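Local coordinates for protein tungsten-containing formylmethanofuran dehydrogenase 2 subunit C (Methanothermobacter wolfeii, PDB 5T5I) that probably serves as a beta-helical structural subunit of the tungsten-containing complex that interconverts carbon dioxide and methanofuran with formylmethanofuran, at residues S115-D120 / I126-D131; D134-S139 / G169-K174; I179-H184 / I190-N195. All coordinates share one frame; numbering follows the deposited sequence.

Contact 1 of 3, residues S115-D120 / I126-D131; sequences SWAGQD and IEILGD
Ala117 and Gly118 face Ile126 and Ile128, while the one aromatic ring of these segments, the indole of Trp116, lies on the far side of the turn. Ser115 CB sits over one face of the indole, 3.5 Å above its plane and offset toward the rim. The ring of Tyr135 comes over that same face, with the two planes almost parallel at about 5°. Tyr97 also meets the indole, at about 15°. Trp116 packs as well on Ser94 of the neighbouring fwdD subunit, so this side of the turn belongs to a subunit interface.

On the other side of the turn, the contact is made by apolar groups against each other and against the turn backbone. No hydrogen bond crosses it. The methyl of Ala117 meets the end of Ile128, with CB 3.9 Å from CD1. Gly118 has no side chain, and Ile126 comes right up to its backbone: CD1 of Ile126 is 3.5 Å from CA of Gly118. Both isoleucines have CG1 beside the backbone N, and Ile126 continues extended (chi2 170°), which carries its terminal methyl across to the turn. The fit at Gly118 is tight.

Residues 116 to 119 form a type II beta turn. Gln119 N closes it onto Trp116 O at 3.1 Å. Gly118 takes the third position with a positive phi, the usual place for glycine in this turn. The stacked parallel strands, with this corner packed on the strand that follows it, are those of a parallel beta-helix, whose interior is filled here in this way.

Contact 2 of 3, residues D134-S139 / G169-K174; sequences DYVGSS and GKIIIK. With CA (calcium ion), chain B.
Ile171 reaches the turn at Val136 and Gly137 because CG1 lies beside its backbone N (chi1 -62°) and the chain then runs extended. This puts CD1 of Ile171 3.7 Å from the carbonyl O of Val136 and 4.1 Å from CA of Gly137. Its other branch, CG2, lies 4.3 Å from CG1 of Val136. Gly137 is the third residue of a type II beta turn from Tyr135 to Ser138, whose closing backbone bond is weak. The turn precedes strand 151-154 yet packs on 170-173, one coil further on. Val136 also packs on Ile152, so it meets inward side chains of both strands.

From the last residue of the turn onward the side chains are polar. Ser138 OG donates to Ser139 O at 3.0 Å, approaching a carbonyl lone pair within its plane at a C=O...donor angle of 131°. Ser139 OG binds the calcium ion at 2.7 Å. Asp143 O and an acidic side chain of a neighbouring subunit also bind it, and Tyr140 belongs to the site.

Ser139 OG probably uses a lone pair on calcium and donates its O-H in a hydrogen bond to Glu164. The apolar corner at Val136 and Gly137 thus lies a short way along the chain from a metal link between subunits.

Contact 3 of 3, residues I179-H184 / I190-N195; sequences IMPGIH and IIIEGN
Ile190, Pro181 and Ile192 carry most of this contact. Pro181 is the second residue of a type II beta turn from Met180 to Ile183, a position that suits proline. Its ring points at strand 187-192. CD1 of Ile192 touches the ring at two carbons, 3.8 Å from CB and 3.9 Å from CG of Pro181. The two side chains cross at about a right angle, and the methyl meets the CB-CG bond of the ring.

Ile190 reaches the next residue of the turn. Its CD1 is 3.6 Å from CA of Gly182 and 3.8 Å from N of Gly182, so the methyl rests on bare backbone. The first torsion of Ile190 places CG1 beside the backbone N (chi1 -64°), and the extended remainder points the methyl at the turn. Gly182 has a positive phi of 72°, and the approach there is close. The turn-closing bond from Ile183 N to Met180 O is weak at 3.4 Å. No hydrogen bond joins the two segments.

Pro181 also packs on Ile162 and Val196, which add to the apolar interior. Just after the turn, His184 stacks on Tyr165 and hydrogen-bonds to an acidic side chain of a neighbouring subunit. A turn that presents proline and glycine to alternate isoleucines of the following strand is consistent with part of one rung of a parallel beta-helix.

In the fold
The contacts follow one another along the chain, each closing before the next opens. Their centres lie about 7 Å apart for contacts 1 and 2, about 8 Å for contacts 2 and 3 and about 14 Å for contacts 1 and 3. All three use the parallel ladder that contains strands 125-128, 151-154, 170-173 and 187-192. The turns of contacts 1 and 2 are probably joined by a backbone hydrogen bond from Gly137 N to Ala117 O. Neighbouring strands join contacts 2 and 3, probably through Ile191 N to Ile171 O. This is consistent with an apolar interior running along the beta-helix, while residues on the outer side of the turns meet other subunits.

Contact 1 of 3, residues S115-D120 / I126-D131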
loop_
_atom_site.group_PDB
_atom_site.type_symbol
_atom_site.label_atom_id
_atom_site.label_comp_id
_atom_site.label_asym_id
_atom_site.label_seq_id
_atom_site.Cartn_x
_atom_site.Cartn_y
_atom_site.Cartn_z
ATOM N N SER C 115 -41.303 1.982 10.849
ATOM C CA SER C 115 -41.015 2.791 9.671
ATOM C C SER C 115 -42.209 3.646 9.250
ATOM O O SER C 115 -43.351 3.348 9.601
ATOM C CB SER C 115 -40.572 1.907 8.504
ATOM O OG SER C 115 -39.395 1.206 8.859
ATOM N N TRP C 116 -41.924 4.738 8.528
ATOM C CA TRP C 116 -42.927 5.679 7.989
ATOM C C TRP C 116 -43.651 6.510 9.064
ATOM O O TRP C 116 -44.775 6.963 8.850
ATOM C CB TRP C 116 -43.922 4.977 7.048
ATOM C CG TRP C 116 -43.251 4.472 5.810
ATOM C CD1 TRP C 116 -42.713 5.226 4.809
ATOM C CD2 TRP C 116 -42.970 3.108 5.480
ATOM N NE1 TRP C 116 -42.091 4.418 3.888
ATOM C CE2 TRP C 116 -42.245 3.110 4.267
ATOM C CE3 TRP C 116 -43.266 1.879 6.087
ATOM C CZ2 TRP C 116 -41.819 1.925 3.644
ATOM C CZ3 TRP C 116 -42.811 0.712 5.488
ATOM C CH2 TRP C 116 -42.108 0.741 4.279
ATOM N N ALA C 117 -42.971 6.807 10.172
ATOM C CA ALA C 117 -43.529 7.690 11.195
ATOM C C ALA C 117 -43.603 9.081 10.567
ATOM O O ALA C 117 -42.606 9.569 10.040
ATOM C CB ALA C 117 -42.638 7.716 12.427
ATOM N N GLY C 118 -44.788 9.674 10.541
ATOM C CA GLY C 118 -44.960 10.987 9.921
ATOM C C GLY C 118 -44.803 11.023 8.407
ATOM O O GLY C 118 -44.546 12.087 7.844
ATOM N N GLN C 119 -44.983 9.886 7.711
ATOM C CA GLN C 119 -44.928 9.869 6.238
ATOM C C GLN C 119 -45.957 10.870 5.697
ATOM O O GLN C 119 -47.076 10.923 6.220
ATOM C CB GLN C 119 -45.258 8.474 5.712
ATOM C CG GLN C 119 -45.324 8.354 4.163
ATOM C CD GLN C 119 -45.731 6.957 3.765
ATOM O OE1 GLN C 119 -46.601 6.355 4.391
ATOM N NE2 GLN C 119 -45.070 6.371 2.772
ATOM N N ASP C 120 -45.568 11.702 4.711
ATOM C CA ASP C 120 -46.466 12.712 4.108
ATOM C C ASP C 120 -47.076 13.736 5.111
ATOM O O ASP C 120 -48.157 14.259 4.859
ATOM C CB ASP C 120 -47.618 12.034 3.320
ATOM C CG ASP C 120 -47.164 11.312 2.081
ATOM O OD1 ASP C 120 -46.385 11.900 1.313
ATOM O OD2 ASP C 120 -47.665 10.197 1.834
ATOM N N ILE C 126 -45.034 15.373 16.094
ATOM C CA ILE C 126 -44.822 13.976 16.475
ATOM C C ILE C 126 -43.574 13.979 17.341
ATOM O O ILE C 126 -42.559 14.558 16.945
ATOM C CB ILE C 126 -44.638 13.028 15.262
ATOM C CG1 ILE C 126 -45.931 12.990 14.413
ATOM C CG2 ILE C 126 -44.251 11.595 15.732
ATOM C CD1 ILE C 126 -45.796 12.288 13.078
ATOM N N GLU C 127 -43.634 13.333 18.505
ATOM C CA GLU C 127 -42.490 13.226 19.410
ATOM C C GLU C 127 -42.329 11.756 19.796
ATOM O O GLU C 127 -43.259 11.174 20.337
ATOM C CB GLU C 127 -42.680 14.110 20.654
ATOM C CG GLU C 127 -41.429 14.182 21.504
ATOM C CD GLU C 127 -41.380 15.346 22.475
ATOM O OE1 GLU C 127 -42.454 15.797 22.934
ATOM O OE2 GLU C 127 -40.257 15.804 22.780
ATOM N N ILE C 128 -41.183 11.139 19.448
ATOM C CA ILE C 128 -40.896 9.726 19.735
ATOM C C ILE C 128 -39.765 9.715 20.754
ATOM O O ILE C 128 -38.676 10.192 20.443
ATOM C CB ILE C 128 -40.552 8.962 18.428
ATOM C CG1 ILE C 128 -41.780 8.946 17.472
ATOM C CG2 ILE C 128 -40.091 7.522 18.713
ATOM C CD1 ILE C 128 -41.447 8.792 16.009
ATOM N N LEU C 129 -40.028 9.229 21.975
ATOM C CA LEU C 129 -39.009 9.233 23.037
ATOM C C LEU C 129 -37.972 8.101 22.883
ATOM O O LEU C 129 -36.857 8.237 23.400
ATOM C CB LEU C 129 -39.630 9.239 24.445
ATOM C CG LEU C 129 -40.711 10.297 24.729
ATOM C CD1 LEU C 129 -41.157 10.243 26.181
ATOM C CD2 LEU C 129 -40.222 11.706 24.413
ATOM N N GLY C 130 -38.325 7.039 22.159
ATOM C CA GLY C 130 -37.419 5.938 21.847
ATOM C C GLY C 130 -36.783 6.110 20.479
ATOM O O GLY C 130 -36.513 7.240 20.042
ATOM N N ASP C 131 -36.554 4.989 19.787
ATOM C CA ASP C 131 -35.972 4.961 18.444
ATOM C C ASP C 131 -37.076 4.950 17.365
ATOM O O ASP C 131 -38.212 4.578 17.653
ATOM C CB ASP C 131 -35.113 3.688 18.248
ATOM C CG ASP C 131 -33.968 3.524 19.219
ATOM O OD1 ASP C 131 -33.353 4.552 19.598
ATOM O OD2 ASP C 131 -33.641 2.370 19.552
#

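Contact 2 of 3, residues D134-S139 / G169-K174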
loop_
_atom_site.group_PDB
_atom_site.type_symbol
_atom_site.label_atom_id
_atom_site.label_comp_id
_atom_site.label_asym_id
_atom_site.label_seq_id
_atom_site.Cartn_x
_atom_site.Cartn_y
_atom_site.Cartn_z
ATOM N N ASP C 134 -37.034 3.272 9.466
ATOM C CA ASP C 134 -36.656 3.922 8.217
ATOM C C ASP C 134 -37.774 4.888 7.822
ATOM O O ASP C 134 -38.892 4.786 8.343
ATOM C CB ASP C 134 -36.480 2.872 7.095
ATOM C CG ASP C 134 -35.462 1.785 7.410
ATOM O OD1 ASP C 134 -34.251 2.092 7.425
ATOM O OD2 ASP C 134 -35.877 0.620 7.638
ATOM N N TYR C 135 -37.477 5.816 6.891
ATOM C CA TYR C 135 -38.470 6.700 6.282
ATOM C C TYR C 135 -39.249 7.607 7.260
ATOM O O TYR C 135 -40.453 7.823 7.079
ATOM C CB TYR C 135 -39.465 5.867 5.424
ATOM C CG TYR C 135 -38.828 5.104 4.277
ATOM C CD1 TYR C 135 -38.310 5.770 3.173
ATOM C CD2 TYR C 135 -38.799 3.716 4.268
ATOM C CE1 TYR C 135 -37.720 5.073 2.118
ATOM C CE2 TYR C 135 -38.222 3.010 3.215
ATOM C CZ TYR C 135 -37.688 3.691 2.141
ATOM O OH TYR C 135 -37.122 2.991 1.100
ATOM N N VAL C 136 -38.561 8.189 8.255
ATOM C CA VAL C 136 -39.199 9.156 9.138
ATOM C C VAL C 136 -39.486 10.375 8.246
ATOM O O VAL C 136 -38.573 10.853 7.570
ATOM C CB VAL C 136 -38.302 9.590 10.328
ATOM C CG1 VAL C 136 -38.974 10.696 11.136
ATOM C CG2 VAL C 136 -37.951 8.411 11.238
ATOM N N GLY C 137 -40.731 10.841 8.237
ATOM C CA GLY C 137 -41.134 12.005 7.451
ATOM C C GLY C 137 -40.867 11.904 5.961
ATOM O O GLY C 137 -40.494 12.894 5.337
ATOM N N SER C 138 -41.066 10.722 5.377
ATOM C CA SER C 138 -40.810 10.456 3.953
ATOM C C SER C 138 -42.041 10.700 3.058
ATOM O O SER C 138 -43.113 11.074 3.530
ATOM C CB SER C 138 -40.380 8.997 3.785
ATOM O OG SER C 138 -41.515 8.160 3.908
ATOM N N SER C 139 -41.868 10.454 1.760
ATOM C CA SER C 139 -42.942 10.481 0.772
ATOM C C SER C 139 -43.468 9.026 0.601
ATOM O O SER C 139 -43.013 8.113 1.295
ATOM C CB SER C 139 -42.418 10.998 -0.570
ATOM O OG SER C 139 -41.566 10.078 -1.237
ATOM N N GLY C 169 -41.233 21.577 6.509
ATOM C CA GLY C 169 -41.284 21.050 7.862
ATOM C C GLY C 169 -39.906 20.869 8.464
ATOM O O GLY C 169 -38.901 21.361 7.932
ATOM N N LYS C 170 -39.850 20.135 9.565
ATOM C CA LYS C 170 -38.609 19.964 10.318
ATOM C C LYS C 170 -38.506 18.585 10.960
ATOM O O LYS C 170 -39.471 18.113 11.558
ATOM C CB LYS C 170 -38.560 21.041 11.406
ATOM C CG LYS C 170 -37.283 21.075 12.217
ATOM C CD LYS C 170 -37.098 22.402 12.942
ATOM C CE LYS C 170 -38.141 22.682 14.005
ATOM N NZ LYS C 170 -37.972 24.027 14.617
ATOM N N ILE C 171 -37.321 17.966 10.874
ATOM C CA ILE C 171 -37.050 16.670 11.502
ATOM C C ILE C 171 -35.814 16.823 12.391
ATOM O O ILE C 171 -34.760 17.254 11.914
ATOM C CB ILE C 171 -36.856 15.534 10.474
ATOM C CG1 ILE C 171 -38.130 15.322 9.627
ATOM C CG2 ILE C 171 -36.446 14.214 11.189
ATOM C CD1 ILE C 171 -37.936 14.427 8.383
ATOM N N ILE C 172 -35.929 16.429 13.662
ATOM C CA ILE C 172 -34.813 16.459 14.605
ATOM C C ILE C 172 -34.568 15.031 15.115
ATOM O O ILE C 172 -35.483 14.425 15.673
ATOM C CB ILE C 172 -35.067 17.447 15.776
ATOM C CG1 ILE C 172 -35.231 18.895 15.251
ATOM C CG2 ILE C 172 -33.928 17.369 16.811
ATOM C CD1 ILE C 172 -35.772 19.881 16.263
ATOM N N ILE C 173 -33.359 14.492 14.911
ATOM C CA ILE C 173 -32.958 13.183 15.452
ATOM C C ILE C 173 -31.925 13.498 16.526
ATOM O O ILE C 173 -30.853 14.022 16.204
ATOM C CB ILE C 173 -32.365 12.218 14.375
ATOM C CG1 ILE C 173 -33.241 12.135 13.115
ATOM C CG2 ILE C 173 -32.110 10.810 14.966
ATOM C CD1 ILE C 173 -34.686 11.691 13.301
ATOM N N LYS C 174 -32.234 13.212 17.788
ATOM C CA LYS C 174 -31.300 13.499 18.882
ATOM C C LYS C 174 -30.159 12.459 18.971
ATOM O O LYS C 174 -29.088 12.775 19.472
ATOM C CB LYS C 174 -32.038 13.676 20.200
ATOM C CG LYS C 174 -33.040 14.837 20.151
ATOM C CD LYS C 174 -33.664 15.160 21.540
ATOM C CE LYS C 174 -33.853 16.617 21.943
ATOM N NZ LYS C 174 -33.732 17.629 20.846
HETATM CA CA CA B . -41.073 8.720 -3.491
#

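Contact 3 of 3, residues I179-H184 / I190-N195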
loop_
_atom_site.group_PDB
_atom_site.type_symbol
_atom_site.label_atom_id
_atom_site.label_comp_id
_atom_site.label_asym_id
_atom_site.label_seq_id
_atom_site.Cartn_x
_atom_site.Cartn_y
_atom_site.Cartn_z
ATOM N N ILE C 179 -27.935 5.447 6.890
ATOM C CA ILE C 179 -27.510 6.046 5.624
ATOM C C ILE C 179 -28.615 6.824 4.924
ATOM O O ILE C 179 -29.795 6.624 5.174
ATOM C CB ILE C 179 -26.871 4.999 4.676
ATOM C CG1 ILE C 179 -27.903 3.938 4.199
ATOM C CG2 ILE C 179 -25.661 4.348 5.339
ATOM C CD1 ILE C 179 -27.410 3.064 3.034
ATOM N N MET C 180 -28.199 7.736 4.055
ATOM C CA MET C 180 -29.047 8.524 3.158
ATOM C C MET C 180 -30.116 9.412 3.829
ATOM O O MET C 180 -31.222 9.521 3.288
ATOM C CB MET C 180 -29.693 7.597 2.106
ATOM C CG MET C 180 -28.671 6.730 1.386
ATOM S SD MET C 180 -29.228 5.674 0.015
ATOM C CE MET C 180 -30.219 4.441 0.874
ATOM N N PRO C 181 -29.803 10.137 4.932
ATOM C CA PRO C 181 -30.782 11.105 5.453
ATOM C C PRO C 181 -30.900 12.275 4.470
ATOM O O PRO C 181 -29.891 12.691 3.890
ATOM C CB PRO C 181 -30.164 11.558 6.778
ATOM C CG PRO C 181 -28.695 11.439 6.561
ATOM C CD PRO C 181 -28.527 10.210 5.683
ATOM N N GLY C 182 -32.119 12.750 4.247
ATOM C CA GLY C 182 -32.383 13.834 3.303
ATOM C C GLY C 182 -32.248 13.467 1.832
ATOM O O GLY C 182 -32.087 14.357 0.983
ATOM N N ILE C 183 -32.313 12.156 1.508
ATOM C CA ILE C 183 -32.262 11.661 0.118
ATOM C C ILE C 183 -33.348 12.384 -0.719
ATOM O O ILE C 183 -34.496 12.431 -0.301
ATOM C CB ILE C 183 -32.407 10.111 0.045
ATOM C CG1 ILE C 183 -32.179 9.567 -1.399
ATOM C CG2 ILE C 183 -33.751 9.620 0.608
ATOM C CD1 ILE C 183 -30.753 9.217 -1.711
ATOM N N HIS C 184 -32.969 12.985 -1.857
ATOM C CA HIS C 184 -33.909 13.727 -2.742
ATOM C C HIS C 184 -34.640 14.882 -2.045
ATOM O O HIS C 184 -35.685 15.294 -2.517
ATOM C CB HIS C 184 -34.949 12.792 -3.397
ATOM C CG HIS C 184 -34.425 11.916 -4.471
ATOM N ND1 HIS C 184 -34.084 12.421 -5.708
ATOM C CD2 HIS C 184 -34.290 10.579 -4.485
ATOM C CE1 HIS C 184 -33.707 11.370 -6.421
ATOM N NE2 HIS C 184 -33.840 10.242 -5.717
ATOM N N ILE C 190 -33.436 19.348 8.402
ATOM C CA ILE C 190 -33.143 18.109 9.122
ATOM C C ILE C 190 -31.956 18.409 10.039
ATOM O O ILE C 190 -30.902 18.837 9.556
ATOM C CB ILE C 190 -32.832 16.916 8.194
ATOM C CG1 ILE C 190 -34.064 16.564 7.329
ATOM C CG2 ILE C 190 -32.393 15.672 9.013
ATOM C CD1 ILE C 190 -33.742 15.659 6.134
ATOM N N ILE C 191 -32.115 18.166 11.349
ATOM C CA ILE C 191 -31.019 18.314 12.315
ATOM C C ILE C 191 -30.725 16.918 12.901
ATOM O O ILE C 191 -31.602 16.313 13.498
ATOM C CB ILE C 191 -31.313 19.337 13.445
ATOM C CG1 ILE C 191 -31.559 20.754 12.868
ATOM C CG2 ILE C 191 -30.133 19.345 14.457
ATOM C CD1 ILE C 191 -32.075 21.781 13.882
ATOM N N ILE C 192 -29.492 16.440 12.760
ATOM C CA ILE C 192 -29.036 15.167 13.344
ATOM C C ILE C 192 -28.017 15.532 14.440
ATOM O O ILE C 192 -26.934 16.044 14.144
ATOM C CB ILE C 192 -28.471 14.216 12.248
ATOM C CG1 ILE C 192 -29.585 13.854 11.211
ATOM C CG2 ILE C 192 -27.888 12.929 12.876
ATOM C CD1 ILE C 192 -29.077 13.552 9.850
ATOM N N GLU C 193 -28.379 15.324 15.709
ATOM C CA GLU C 193 -27.502 15.697 16.818
ATOM C C GLU C 193 -26.363 14.693 17.021
ATOM O O GLU C 193 -25.327 15.053 17.564
ATOM C CB GLU C 193 -28.298 15.948 18.103
ATOM C CG GLU C 193 -29.359 17.026 17.922
ATOM C CD GLU C 193 -30.114 17.450 19.169
ATOM O OE1 GLU C 193 -29.967 16.788 20.221
ATOM O OE2 GLU C 193 -30.901 18.419 19.076
ATOM N N GLY C 194 -26.564 13.464 16.559
ATOM C CA GLY C 194 -25.574 12.408 16.611
ATOM C C GLY C 194 -24.841 12.231 15.296
ATOM O O GLY C 194 -24.619 13.193 14.558
ATOM N N ASN C 195 -24.467 10.988 15.003
ATOM C CA ASN C 195 -23.674 10.617 13.837
ATOM C C ASN C 195 -24.489 10.166 12.621
ATOM O O ASN C 195 -25.666 9.816 12.735
ATOM C CB ASN C 195 -22.709 9.483 14.247
ATOM C CG ASN C 195 -21.812 9.846 15.415
ATOM O OD1 ASN C 195 -21.395 11.001 15.578
ATOM N ND2 ASN C 195 -21.496 8.882 16.270
#